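Local coordinates for protein-tyrosine-phosphatase (Shewanella sp., PDB 2Z72), which removes the phosphate from protein tyrosine residues, being a cold-active phosphatase that holds two zinc ions and belongs to the calcineurin-like phosphoesterase family, at residues K72-S77 and G313-L318; H108-G113 and V203-G208; N195-I200 and D222-L227. All coordinates share one frame; numbering follows the deposited sequence. Where two conformers were deposited one is given.

Interaction 1. Residues K72-S77 and G313-L318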
ATOM      1  N   LYS A  72       5.027  17.717   5.293  1.00 12.26           N
ATOM      2  CA  LYS A  72       5.762  16.535   5.825  1.00 12.69           C
ATOM      3  C   LYS A  72       5.144  15.286   5.249  1.00 11.37           C
ATOM      4  O   LYS A  72       3.909  15.166   5.212  1.00 11.08           O
ATOM      5  CB  LYS A  72       5.902  16.604   7.306  1.00 20.65           C
ATOM      6  CG  LYS A  72       4.899  16.215   8.186  1.00 24.24           C
ATOM      7  CD  LYS A  72       5.135  16.319   9.692  1.00 18.82           C
ATOM      8  CE  LYS A  72       3.740  15.987  10.244  1.00 18.36           C
ATOM      9  NZ  LYS A  72       3.693  16.166  11.693  1.00 20.61           N
ATOM     10  N   VAL A  73       6.004  14.407   4.846  1.00 11.11           N
ATOM     11  CA  VAL A  73       5.589  13.136   4.219  1.00  9.81           C
ATOM     12  C   VAL A  73       6.419  12.022   4.865  1.00 10.08           C
ATOM     13  O   VAL A  73       7.622  12.196   5.080  1.00 11.60           O
ATOM     14  CB  VAL A  73       5.840  13.161   2.698  1.00 10.31           C
ATOM     15  CG1 VAL A  73       5.359  11.849   2.033  1.00 11.35           C
ATOM     16  CG2 VAL A  73       5.128  14.319   2.020  1.00 12.74           C
ATOM     17  N   VAL A  74       5.796  10.881   5.105  1.00  9.85           N
ATOM     18  CA  VAL A  74       6.496   9.650   5.437  1.00 10.25           C
ATOM     19  C   VAL A  74       6.132   8.593   4.417  1.00  9.60           C
ATOM     20  O   VAL A  74       4.987   8.474   3.960  1.00 10.35           O
ATOM     21  CB  VAL A  74       6.073   9.329   6.885  0.55 11.19           C
ATOM     22  CG1 VAL A  74       4.589   8.978   7.020  0.55 12.31           C
ATOM     23  CG2 VAL A  74       6.887   8.169   7.394  0.55 10.47           C
ATOM     24  N   ALA A  75       7.119   7.780   4.020  1.00  9.38           N
ATOM     25  CA  ALA A  75       6.893   6.739   3.036  1.00  9.33           C
ATOM     26  C   ALA A  75       7.471   5.419   3.510  1.00  9.41           C
ATOM     27  O   ALA A  75       8.527   5.379   4.164  1.00 10.31           O
ATOM     28  CB  ALA A  75       7.521   7.129   1.701  1.00 10.08           C
ATOM     29  N   LEU A  76       6.798   4.357   3.147  1.00  9.26           N
ATOM     30  CA  LEU A  76       7.175   2.986   3.496  1.00  8.99           C
ATOM     31  C   LEU A  76       6.425   2.055   2.578  1.00  9.17           C
ATOM     32  O   LEU A  76       5.538   2.457   1.837  1.00  9.47           O
ATOM     33  CB  LEU A  76       6.971   2.651   4.981  1.00  9.94           C
ATOM     34  CG  LEU A  76       5.489   2.591   5.444  1.00 10.42           C
ATOM     35  CD1 LEU A  76       5.432   2.032   6.861  1.00 13.50           C
ATOM     36  CD2 LEU A  76       4.796   3.935   5.454  1.00 13.26           C
ATOM     37  N   SER A  77       6.755   0.758   2.588  1.00  9.35           N
ATOM     38  CA  SER A  77       6.224  -0.131   1.557  1.00  9.22           C
ATOM     39  C   SER A  77       6.437  -1.584   1.906  1.00  8.87           C
ATOM     40  O   SER A  77       7.211  -1.942   2.774  1.00  9.38           O
ATOM     41  CB  SER A  77       7.025   0.129   0.282  1.00  9.68           C
ATOM     42  OG  SER A  77       6.350  -0.345  -0.868  1.00 10.33           O
ATOM     43  N   GLY A 313      11.789  -2.943  10.060  1.00 11.60           N
ATOM     44  CA  GLY A 313      11.597  -2.118   8.899  1.00 13.28           C
ATOM     45  C   GLY A 313      11.986  -0.705   9.233  1.00 11.49           C
ATOM     46  O   GLY A 313      12.299  -0.366  10.357  1.00 12.63           O
ATOM     47  N   GLU A 314      11.957   0.204   8.297  1.00 12.07           N
ATOM     48  CA  GLU A 314      12.340   1.542   8.235  1.00 10.66           C
ATOM     49  C   GLU A 314      11.383   2.326   7.355  1.00 10.30           C
ATOM     50  O   GLU A 314      10.632   1.790   6.524  1.00 10.87           O
ATOM     51  CB  GLU A 314      13.782   1.718   7.679  1.00 11.18           C
ATOM     52  CG  GLU A 314      14.773   0.900   8.514  1.00 12.22           C
ATOM     53  CD  GLU A 314      16.230   1.259   8.208  1.00 13.35           C
ATOM     54  OE1 GLU A 314      17.109   0.738   8.949  1.00 14.80           O
ATOM     55  OE2 GLU A 314      16.492   1.964   7.202  1.00 13.26           O
ATOM     56  N   LEU A 315      11.451   3.638   7.540  1.00 10.96           N
ATOM     57  CA  LEU A 315      10.666   4.572   6.713  1.00 10.79           C
ATOM     58  C   LEU A 315      11.546   5.695   6.249  1.00 11.29           C
ATOM     59  O   LEU A 315      12.679   5.918   6.709  1.00 11.85           O
ATOM     60  CB  LEU A 315       9.423   5.006   7.470  1.00 11.64           C
ATOM     61  CG  LEU A 315       9.590   5.622   8.865  1.00 13.23           C
ATOM     62  CD1 LEU A 315      10.084   7.059   8.834  1.00 15.81           C
ATOM     63  CD2 LEU A 315       8.234   5.560   9.583  1.00 15.04           C
ATOM     64  N   LEU A 316      10.989   6.484   5.327  1.00 11.21           N
ATOM     65  CA  LEU A 316      11.564   7.699   4.809  1.00 11.04           C
ATOM     66  C   LEU A 316      10.708   8.871   5.255  1.00 10.79           C
ATOM     67  O   LEU A 316       9.483   8.827   5.108  1.00 10.75           O
ATOM     68  CB  LEU A 316      11.600   7.634   3.272  1.00 11.48           C
ATOM     69  CG  LEU A 316      11.990   8.921   2.545  1.00 11.36           C
ATOM     70  CD1 LEU A 316      13.464   9.263   2.826  1.00 13.14           C
ATOM     71  CD2 LEU A 316      11.744   8.777   1.065  1.00 12.76           C
ATOM     72  N   LEU A 317      11.348   9.895   5.765  1.00 11.11           N
ATOM     73  CA  LEU A 317      10.710  11.134   6.144  1.00 11.40           C
ATOM     74  C   LEU A 317      11.212  12.230   5.221  1.00 11.35           C
ATOM     75  O   LEU A 317      12.423  12.380   5.056  1.00 13.27           O
ATOM     76  CB  LEU A 317      11.000  11.470   7.581  0.66 12.91           C
ATOM     77  CG  LEU A 317      10.501  12.786   8.156  0.66 13.92           C
ATOM     78  CD1 LEU A 317       9.014  12.916   8.123  0.66 14.03           C
ATOM     79  CD2 LEU A 317      11.075  12.900   9.610  0.66 16.33           C
ATOM     80  N   LEU A 318      10.266  12.975   4.647  1.00 11.56           N
ATOM     81  CA  LEU A 318      10.599  14.139   3.779  1.00 12.20           C
ATOM     82  C   LEU A 318      10.011  15.361   4.408  1.00 12.80           C
ATOM     83  O   LEU A 318       8.765  15.547   4.484  1.00 13.21           O
ATOM     84  CB  LEU A 318      10.018  13.943   2.368  1.00 12.78           C
ATOM     85  CG  LEU A 318      10.378  12.615   1.686  1.00 11.81           C
ATOM     86  CD1 LEU A 318       9.370  11.509   1.914  1.00 13.18           C
ATOM     87  CD2 LEU A 318      10.526  12.783   0.186  1.00 14.29           C
TER

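Interaction 2. Residues H108-G113 and V203-G208. With ZN (zinc ion), chain C.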
ATOM      1  N   HIS A 108       1.378  13.651   5.384  1.00  9.84           N
ATOM      2  CA  HIS A 108       0.942  12.619   4.477  1.00  9.37           C
ATOM      3  C   HIS A 108       1.804  11.394   4.628  1.00  9.43           C
ATOM      4  O   HIS A 108       3.013  11.487   4.723  1.00 11.48           O
ATOM      5  CB  HIS A 108       0.960  13.086   3.024  1.00  9.72           C
ATOM      6  CG  HIS A 108      -0.076  14.129   2.736  1.00 10.14           C
ATOM      7  ND1 HIS A 108      -0.562  14.233   1.439  1.00 10.99           N
ATOM      8  CD2 HIS A 108      -0.683  15.050   3.476  1.00 10.16           C
ATOM      9  CE1 HIS A 108      -1.460  15.227   1.438  1.00 11.26           C
ATOM     10  NE2 HIS A 108      -1.561  15.734   2.634  1.00 10.42           N
ATOM     11  N   MET A 109       1.168  10.211   4.635  1.00  8.58           N
ATOM     12  CA  MET A 109       1.855   8.958   4.544  1.00  8.30           C
ATOM     13  C   MET A 109       1.664   8.382   3.149  1.00  8.11           C
ATOM     14  O   MET A 109       0.528   8.372   2.669  1.00  9.28           O
ATOM     15  CB  MET A 109       1.259   7.945   5.569  1.00  8.50           C
ATOM     16  CG  MET A 109       1.791   6.553   5.386  1.00  9.36           C
ATOM     17  SD  MET A 109       1.121   5.357   6.571  1.00 10.63           S
ATOM     18  CE  MET A 109       1.939   5.823   8.032  1.00 11.27           C
ATOM     19  N   VAL A 110       2.714   7.884   2.522  1.00  8.36           N
ATOM     20  CA  VAL A 110       2.600   7.168   1.269  1.00  7.80           C
ATOM     21  C   VAL A 110       3.062   5.731   1.553  1.00  8.14           C
ATOM     22  O   VAL A 110       4.229   5.509   1.854  1.00  9.85           O
ATOM     23  CB  VAL A 110       3.425   7.751   0.128  1.00  8.15           C
ATOM     24  CG1 VAL A 110       3.079   7.049  -1.159  1.00  9.32           C
ATOM     25  CG2 VAL A 110       3.174   9.266  -0.007  1.00  9.34           C
ATOM     26  N   MET A 111       2.134   4.803   1.474  1.00  7.90           N
ATOM     27  CA  MET A 111       2.495   3.378   1.549  1.00  7.74           C
ATOM     28  C   MET A 111       2.439   2.841   0.135  1.00  7.69           C
ATOM     29  O   MET A 111       1.367   2.695  -0.442  1.00  7.98           O
ATOM     30  CB  MET A 111       1.518   2.630   2.486  1.00  8.35           C
ATOM     31  CG  MET A 111       1.834   1.124   2.492  1.00  8.52           C
ATOM     32  SD  MET A 111       0.994   0.212   3.804  1.00  9.23           S
ATOM     33  CE  MET A 111       1.889   0.765   5.242  1.00  9.63           C
ATOM     34  N   THR A 112       3.605   2.614  -0.449  1.00  8.48           N
ATOM     35  CA  THR A 112       3.710   2.340  -1.888  1.00  8.56           C
ATOM     36  C   THR A 112       3.461   0.882  -2.248  1.00  8.21           C
ATOM     37  O   THR A 112       4.222   0.311  -3.049  1.00 10.39           O
ATOM     38  CB  THR A 112       5.062   2.813  -2.445  1.00  9.57           C
ATOM     39  OG1 THR A 112       6.123   2.213  -1.751  1.00  9.87           O
ATOM     40  CG2 THR A 112       5.239   4.339  -2.251  1.00 10.23           C
ATOM     41  N   GLY A 113       2.388   0.292  -1.707  1.00  7.85           N
ATOM     42  CA  GLY A 113       1.940  -1.027  -2.152  1.00  8.84           C
ATOM     43  C   GLY A 113       2.435  -2.213  -1.339  1.00  7.84           C
ATOM     44  O   GLY A 113       3.251  -2.121  -0.431  1.00  8.27           O
ATOM     45  N   VAL A 203       8.364  15.011  -5.685  1.00 11.42           N
ATOM     46  CA  VAL A 203       8.669  13.591  -5.535  1.00 11.19           C
ATOM     47  C   VAL A 203       7.566  12.762  -6.182  1.00 10.13           C
ATOM     48  O   VAL A 203       6.368  13.029  -5.986  1.00 10.35           O
ATOM     49  CB  VAL A 203       8.820  13.216  -4.050  1.00 11.39           C
ATOM     50  CG1 VAL A 203       9.209  11.759  -3.903  1.00 12.78           C
ATOM     51  CG2 VAL A 203       9.815  14.127  -3.356  1.00 14.56           C
ATOM     52  N   LEU A 204       7.962  11.759  -6.935  1.00  9.74           N
ATOM     53  CA  LEU A 204       7.042  10.773  -7.547  1.00  9.71           C
ATOM     54  C   LEU A 204       7.110   9.475  -6.760  1.00  9.98           C
ATOM     55  O   LEU A 204       8.211   9.050  -6.408  1.00 11.67           O
ATOM     56  CB  LEU A 204       7.422  10.541  -9.000  1.00 10.95           C
ATOM     57  CG  LEU A 204       6.330   9.982  -9.944  1.00 10.93           C
ATOM     58  CD1 LEU A 204       5.255  11.014 -10.204  1.00 13.66           C
ATOM     59  CD2 LEU A 204       6.977   9.559 -11.257  1.00 13.89           C
ATOM     60  N   TYR A 205       5.965   8.841  -6.537  1.00  8.85           N
ATOM     61  CA  TYR A 205       5.849   7.632  -5.704  1.00  8.52           C
ATOM     62  C   TYR A 205       5.088   6.575  -6.505  1.00  8.86           C
ATOM     63  O   TYR A 205       3.997   6.815  -7.012  1.00  8.82           O
ATOM     64  CB  TYR A 205       5.038   7.919  -4.462  1.00  9.07           C
ATOM     65  CG  TYR A 205       5.605   8.935  -3.526  1.00  8.89           C
ATOM     66  CD1 TYR A 205       5.415  10.289  -3.744  1.00  9.44           C
ATOM     67  CD2 TYR A 205       6.331   8.548  -2.408  1.00 10.50           C
ATOM     68  CE1 TYR A 205       5.928  11.252  -2.895  1.00  9.32           C
ATOM     69  CE2 TYR A 205       6.864   9.504  -1.568  1.00 10.11           C
ATOM     70  CZ  TYR A 205       6.655  10.876  -1.786  1.00 10.06           C
ATOM     71  OH  TYR A 205       7.224  11.775  -0.927  1.00 11.59           O
ATOM     72  N   MET A 206       5.615   5.349  -6.519  1.00  8.65           N
ATOM     73  CA  MET A 206       4.913   4.193  -7.042  1.00  8.79           C
ATOM     74  C   MET A 206       5.637   2.937  -6.550  1.00  8.80           C
ATOM     75  O   MET A 206       6.713   2.975  -5.988  1.00  9.41           O
ATOM     76  CB  MET A 206       4.820   4.265  -8.558  0.65  9.27           C
ATOM     77  CG  MET A 206       6.016   3.908  -9.422  0.65  9.80           C
ATOM     78  SD  MET A 206       7.485   4.935  -9.210  0.65  9.10           S
ATOM     79  CE  MET A 206       6.750   6.551  -9.523  0.65  8.54           C
ATOM     80  N   HIS A 207       4.990   1.792  -6.812  1.00  8.53           N
ATOM     81  CA  HIS A 207       5.515   0.570  -6.225  1.00  8.15           C
ATOM     82  C   HIS A 207       6.838   0.108  -6.828  1.00  9.28           C
ATOM     83  O   HIS A 207       7.789  -0.170  -6.080  1.00 10.52           O
ATOM     84  CB  HIS A 207       4.444  -0.514  -6.357  1.00  8.17           C
ATOM     85  CG  HIS A 207       4.877  -1.788  -5.706  1.00  7.92           C
ATOM     86  ND1 HIS A 207       5.057  -1.857  -4.339  1.00  8.26           N
ATOM     87  CD2 HIS A 207       5.185  -3.002  -6.188  1.00  8.23           C
ATOM     88  CE1 HIS A 207       5.483  -3.055  -4.035  1.00  8.68           C
ATOM     89  NE2 HIS A 207       5.570  -3.828  -5.136  1.00  8.27           N
ATOM     90  N   GLY A 208       6.912  -0.017  -8.139  1.00  9.64           N
ATOM     91  CA  GLY A 208       8.058  -0.589  -8.837  1.00  9.76           C
ATOM     92  C   GLY A 208       9.003   0.443  -9.386  1.00 10.83           C
ATOM     93  O   GLY A 208      10.177   0.553  -9.000  1.00 11.36           O
TER
HETATM   94 ZN    ZN C 402       6.115  -5.751  -5.294  1.00  9.44          ZN
HETATM   95  O   HOH W   1       7.274  -6.817  -4.125  1.00 11.73           O

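Interaction 3. Residues N195-I200 and D222-L227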
ATOM      1  N   ASN A 195      -5.118   5.049  -5.887  1.00  7.19           N
ATOM      2  CA  ASN A 195      -4.157   5.357  -6.933  1.00  6.92           C
ATOM      3  C   ASN A 195      -3.052   4.317  -6.941  1.00  7.63           C
ATOM      4  O   ASN A 195      -2.845   3.534  -6.008  1.00  7.96           O
ATOM      5  CB  ASN A 195      -3.579   6.755  -6.732  1.00  7.67           C
ATOM      6  CG  ASN A 195      -4.615   7.833  -6.956  1.00  7.49           C
ATOM      7  OD1 ASN A 195      -5.269   7.819  -8.003  1.00  8.57           O
ATOM      8  ND2 ASN A 195      -4.813   8.733  -6.018  1.00  8.68           N
ATOM      9  N   THR A 196      -2.279   4.384  -8.033  1.00  7.94           N
ATOM     10  CA  THR A 196      -1.110   3.544  -8.264  1.00  7.71           C
ATOM     11  C   THR A 196       0.161   4.371  -8.327  1.00  8.16           C
ATOM     12  O   THR A 196       1.220   3.957  -7.875  1.00  9.23           O
ATOM     13  CB  THR A 196      -1.346   2.661  -9.492  1.00  8.12           C
ATOM     14  OG1 THR A 196      -2.570   1.940  -9.320  1.00  8.87           O
ATOM     15  CG2 THR A 196      -0.263   1.632  -9.712  1.00  9.02           C
ATOM     16  N   ILE A 197       0.094   5.587  -8.924  1.00  8.05           N
ATOM     17  CA  ILE A 197       1.210   6.477  -9.035  1.00  8.22           C
ATOM     18  C   ILE A 197       0.772   7.847  -8.533  1.00  8.48           C
ATOM     19  O   ILE A 197      -0.263   8.349  -8.987  1.00  8.58           O
ATOM     20  CB  ILE A 197       1.694   6.605 -10.508  1.00  9.07           C
ATOM     21  CG1 ILE A 197       1.999   5.270 -11.140  1.00 10.15           C
ATOM     22  CG2 ILE A 197       2.932   7.510 -10.586  1.00 10.30           C
ATOM     23  CD1 ILE A 197       1.816   5.219 -12.638  1.00 16.11           C
ATOM     24  N   ILE A 198       1.551   8.487  -7.670  1.00  8.61           N
ATOM     25  CA  ILE A 198       1.215   9.852  -7.227  1.00  8.43           C
ATOM     26  C   ILE A 198       2.462  10.721  -7.214  1.00  8.31           C
ATOM     27  O   ILE A 198       3.599  10.251  -7.210  1.00  9.06           O
ATOM     28  CB  ILE A 198       0.510   9.873  -5.859  1.00  8.15           C
ATOM     29  CG1 ILE A 198       1.432   9.451  -4.708  1.00  8.20           C
ATOM     30  CG2 ILE A 198      -0.761   9.071  -5.903  1.00  8.74           C
ATOM     31  CD1 ILE A 198       0.854   9.710  -3.333  1.00  9.72           C
ATOM     32  N   LYS A 199       2.205  12.027  -7.205  1.00  8.61           N
ATOM     33  CA  LYS A 199       3.239  13.054  -7.106  1.00  8.95           C
ATOM     34  C   LYS A 199       2.907  13.951  -5.941  1.00  8.97           C
ATOM     35  O   LYS A 199       1.791  14.451  -5.846  1.00  9.56           O
ATOM     36  CB  LYS A 199       3.257  13.868  -8.413  1.00 10.20           C
ATOM     37  CG  LYS A 199       4.394  14.887  -8.501  1.00 14.36           C
ATOM     38  CD  LYS A 199       4.320  15.643  -9.883  1.00 17.69           C
ATOM     39  CE  LYS A 199       5.248  16.816  -9.976  1.00 21.96           C
ATOM     40  NZ  LYS A 199       4.936  17.490 -11.256  1.00 29.20           N
ATOM     41  N   ILE A 200       3.824  14.102  -5.004  1.00  9.38           N
ATOM     42  CA  ILE A 200       3.662  15.032  -3.911  1.00  9.71           C
ATOM     43  C   ILE A 200       4.887  15.949  -3.934  1.00 10.52           C
ATOM     44  O   ILE A 200       6.022  15.506  -3.844  1.00 10.92           O
ATOM     45  CB  ILE A 200       3.541  14.352  -2.529  1.00  9.62           C
ATOM     46  CG1 ILE A 200       2.411  13.350  -2.489  1.00  9.07           C
ATOM     47  CG2 ILE A 200       3.429  15.406  -1.435  1.00 10.63           C
ATOM     48  CD1 ILE A 200       2.291  12.600  -1.165  1.00 10.29           C
ATOM     49  N   ASP A 222      -3.094  10.671 -14.465  1.00 11.66           N
ATOM     50  CA  ASP A 222      -4.518  10.465 -14.360  1.00 12.30           C
ATOM     51  C   ASP A 222      -4.983   9.329 -15.255  1.00 11.44           C
ATOM     52  O   ASP A 222      -5.827   8.534 -14.866  1.00 11.78           O
ATOM     53  CB  ASP A 222      -5.305  11.736 -14.664  1.00 16.41           C
ATOM     54  CG  ASP A 222      -6.783  11.535 -14.433  1.00 20.90           C
ATOM     55  OD1 ASP A 222      -7.504  11.535 -15.397  1.00 27.07           O
ATOM     56  OD2 ASP A 222      -7.275  11.284 -13.310  1.00 23.72           O
ATOM     57  N   LYS A 223      -4.432   9.277 -16.453  1.00 11.01           N
ATOM     58  CA  LYS A 223      -4.839   8.245 -17.398  1.00 11.35           C
ATOM     59  C   LYS A 223      -4.485   6.863 -16.848  1.00  9.54           C
ATOM     60  O   LYS A 223      -5.311   5.922 -16.881  1.00 10.52           O
ATOM     61  CB  LYS A 223      -4.249   8.448 -18.785  0.61 12.73           C
ATOM     62  CG  LYS A 223      -4.703   7.380 -19.759  0.61 14.77           C
ATOM     63  CD  LYS A 223      -4.256   7.710 -21.178  0.61 16.62           C
ATOM     64  CE  LYS A 223      -4.779   6.716 -22.195  0.61 19.60           C
ATOM     65  NZ  LYS A 223      -4.275   6.815 -23.568  0.61 31.29           N
ATOM     66  N   ALA A 224      -3.264   6.728 -16.340  1.00 10.04           N
ATOM     67  CA  ALA A 224      -2.839   5.424 -15.794  1.00  8.96           C
ATOM     68  C   ALA A 224      -3.635   5.045 -14.576  1.00  8.19           C
ATOM     69  O   ALA A 224      -4.121   3.919 -14.472  1.00  9.23           O
ATOM     70  CB  ALA A 224      -1.358   5.520 -15.495  1.00 10.34           C
ATOM     71  N   ASN A 225      -3.802   5.961 -13.628  1.00  8.53           N
ATOM     72  CA  ASN A 225      -4.514   5.641 -12.391  1.00  8.30           C
ATOM     73  C   ASN A 225      -5.958   5.246 -12.686  1.00  8.84           C
ATOM     74  O   ASN A 225      -6.492   4.340 -12.025  1.00  8.96           O
ATOM     75  CB  ASN A 225      -4.452   6.800 -11.396  1.00  8.32           C
ATOM     76  CG  ASN A 225      -3.115   6.917 -10.752  1.00  8.18           C
ATOM     77  OD1 ASN A 225      -2.474   5.896 -10.391  1.00  8.47           O
ATOM     78  ND2 ASN A 225      -2.582   8.119 -10.580  1.00  9.05           N
ATOM     79  N   ALA A 226      -6.611   5.895 -13.639  1.00  8.94           N
ATOM     80  CA  ALA A 226      -7.948   5.532 -14.001  1.00  9.69           C
ATOM     81  C   ALA A 226      -8.005   4.169 -14.676  1.00  8.70           C
ATOM     82  O   ALA A 226      -8.925   3.361 -14.413  1.00  9.96           O
ATOM     83  CB  ALA A 226      -8.533   6.623 -14.944  1.00 11.49           C
ATOM     84  N   LEU A 227      -7.061   3.883 -15.571  1.00  9.23           N
ATOM     85  CA  LEU A 227      -7.052   2.538 -16.192  1.00  9.60           C
ATOM     86  C   LEU A 227      -6.789   1.448 -15.177  1.00  9.04           C
ATOM     87  O   LEU A 227      -7.392   0.350 -15.304  1.00 10.22           O
ATOM     88  CB  LEU A 227      -5.982   2.529 -17.287  1.00 10.37           C
ATOM     89  CG  LEU A 227      -6.345   3.232 -18.583  1.00 11.66           C
ATOM     90  CD1 LEU A 227      -5.133   3.299 -19.499  1.00 14.02           C
ATOM     91  CD2 LEU A 227      -7.473   2.489 -19.286  1.00 14.46           C
TER
HETATM   92  O   HOH W   2      -5.005   3.446  -9.584  1.00  8.72           O

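Interaction 1. Residues K72-S77 and G313-L318
Val-73 to Ala-75 pair antiparallel with Leu-316 to Leu-318, the axes of strands 72-76 and 315-318 coming within 4.6 Å of each other and their directions lying 162° apart. Val-73 with Leu-318 and Ala-75 with Leu-316 are hydrogen-bonded pairs, while Val-74 with Leu-317 between them is non-hydrogen-bonded. The straightest of the four backbone bonds runs from Leu-318 N to Val-73 O, 2.8 Å long and 175° at the hydrogen. Beside them, Val-74 CA sits 3.1 Å from Leu-316 O in a CA-H...O contact, so the same oxygen also meets a second, weaker donor.

Beta-branched valines suit the extended backbone, and the leucines opposite reach across to them. On one face Val-73 and Leu-318 meet at Leu-318 CD1, which is 4.0 Å from Val-73 CB and touches CG1 equally closely; next to them Ala-75 leaves its methyl 4.4 Å from Leu-316 CB. This face looks into the centre of the two-sheet alpha/beta sandwich of the calcineurin-like phosphoesterases: Tyr-205, from strand 203-206 of the facing sheet, packs on Val-73, Ala-75 and Leu-318, the small methyl of the alanine fitting beneath it.

On the other face the main apolar contact is diagonal, between Val-74 and Leu-315. In the conformer described, both Leu-315 methyls, CD1 and CD2, lie 3.7 Å from Val-74 CG2; a first torsion of 55° sets Leu-315 CG between its backbone N and carbonyl carbon, on the side from which both methyls can reach the valine. Farther along, Leu-76 places CB beside Leu-315 CB and packs on Met-109 and Met-111 of the adjacent strand. The carboxylate of Glu-314 is engaged elsewhere, in a salt bridge with Arg-325 and a hydrogen bond from Val-292 N.

Interaction 2. Residues H108-G113 and V203-G208
The ring of Tyr-205 takes Val-110 CG2 over one face, and Thr-112 CG2 lies near the ring plane at its edge. CG2 of Val-110 stands 4.0 Å from the ring centroid and only 11° off the normal, a CH-pi contact, while the other methyl, CG1, reaches CD2 of Tyr-205 at 3.8 Å. With CG1 anti to the backbone N (chi1 -172°), both branches of the valine are turned onto the tyrosine, which explains why a beta-branched residue fits here. Replacing the valine by an alanine removes both methyls and would probably leave that ring face less well covered and open a small gap beside it.

The second flat group, the His-207 imidazole, is met at its edge. Its ND1 donates to Thr-112 O over 2.7 Å, the oxygen lying in the ring plane, and the angle at the hydrogen is 159°. NE2, the other ring nitrogen, binds a zinc ion at 2.0 Å. Thr-112 is thus a second-shell residue whose carbonyl helps, with the metal bond, to fix the ring's rotation and is likely to make the imidazole a somewhat stronger donor to the metal. The carbonyl is set by the inverse gamma turn centred on Thr-112, closed by a weak bond from Gly-113 N to Met-111 O. Gly-113 follows with a positive phi, where a beta-carbon would collide with both the Thr-112 carbonyl and His-207 ND1.

A water and Asp-114, Asn-149 and His-286 complete this zinc's shell. Both strands run into the metal centre through loops at their ends, as is usual in this phosphoesterase fold. Strand 108-111 lies beside strand 72-76 in one sheet, and strand 203-206 lies between 197-200 and 281-284 in the facing one, with Ile-200 also packed on Val-110.

Interaction 3. Residues N195-I200 and D222-L227
Asn-225, on helix 221-231, presses its amide against the backbone of Ile-197 and Thr-196; that one side chain makes all three direct hydrogen bonds, and the residue buries more surface than any other here. The amide acts as a short piece of neighbouring strand. Its ND2 donates to Ile-197 O over 2.8 Å, and its OD1 accepts from Ile-197 N over 3.0 Å, that donor lying in the carbonyl plane on a lone pair. A second donor, Thr-196 N, reaches OD1 at 2.8 Å, but from above the carbonyl plane, 44° out of it. Three bonds therefore hold the amide against turning, and the ND2 also donates to Asp-65. Asparagine suits the place because it offers donor and acceptor together on a short stem, as a peptide group does.

Ile-197 joins the contact twice. Its backbone supplies both ends of the amide pairing, while its side chain, extended at the second torsion (chi2 152°), carries CD1 to 4.3 Å from Ala-224 CB. A residue as small as Ala-224 is consistent with the helix lying close at this point.

Asn-195 runs across Asn-225 at about a right angle, the amide planes 49° apart. Its OD1 lies 3.6 Å from Asn-225 CG, but that oxygen takes its hydrogen bond from Arg-229 one turn further along the helix. A water also bridges the segments, accepting from Thr-196 OG1 at 2.9 Å and donating to Asn-225 O.

The contact thus ties residues 195-197, where the chain leads into strand 197-200, to helix 221-231. Strand 203-206 lies alongside 197-200, with Met-206 packed on Ile-197, and on the far side the Lys-199 backbone hydrogen-bonds to Asp-65 and Tyr-67. Helix 243-249 packs on helix 221-231 through Leu-248, which touches Ala-224.

The three contacts step across the two-sheet sandwich of this phosphatase. Interaction 1 lies wholly in one sheet, interaction 2 bridges that sheet to the facing one, and interaction 3 joins the second sheet to an outer helix. The centres of interactions 1 and 2 are about 9 Å apart, those of interactions 2 and 3 about 11 Å, and those of interactions 1 and 3 about 20 Å. Strands 72-76 and 108-111 are neighbours, as are 197-200 and 203-206. Along the chain, interaction 1 encloses the other two, whose segments alternate. Ser-77 OG meets Thr-112 OG1, a probable hydrogen bond between interactions 1 and 2, near the strand ends that lead to the two-zinc site.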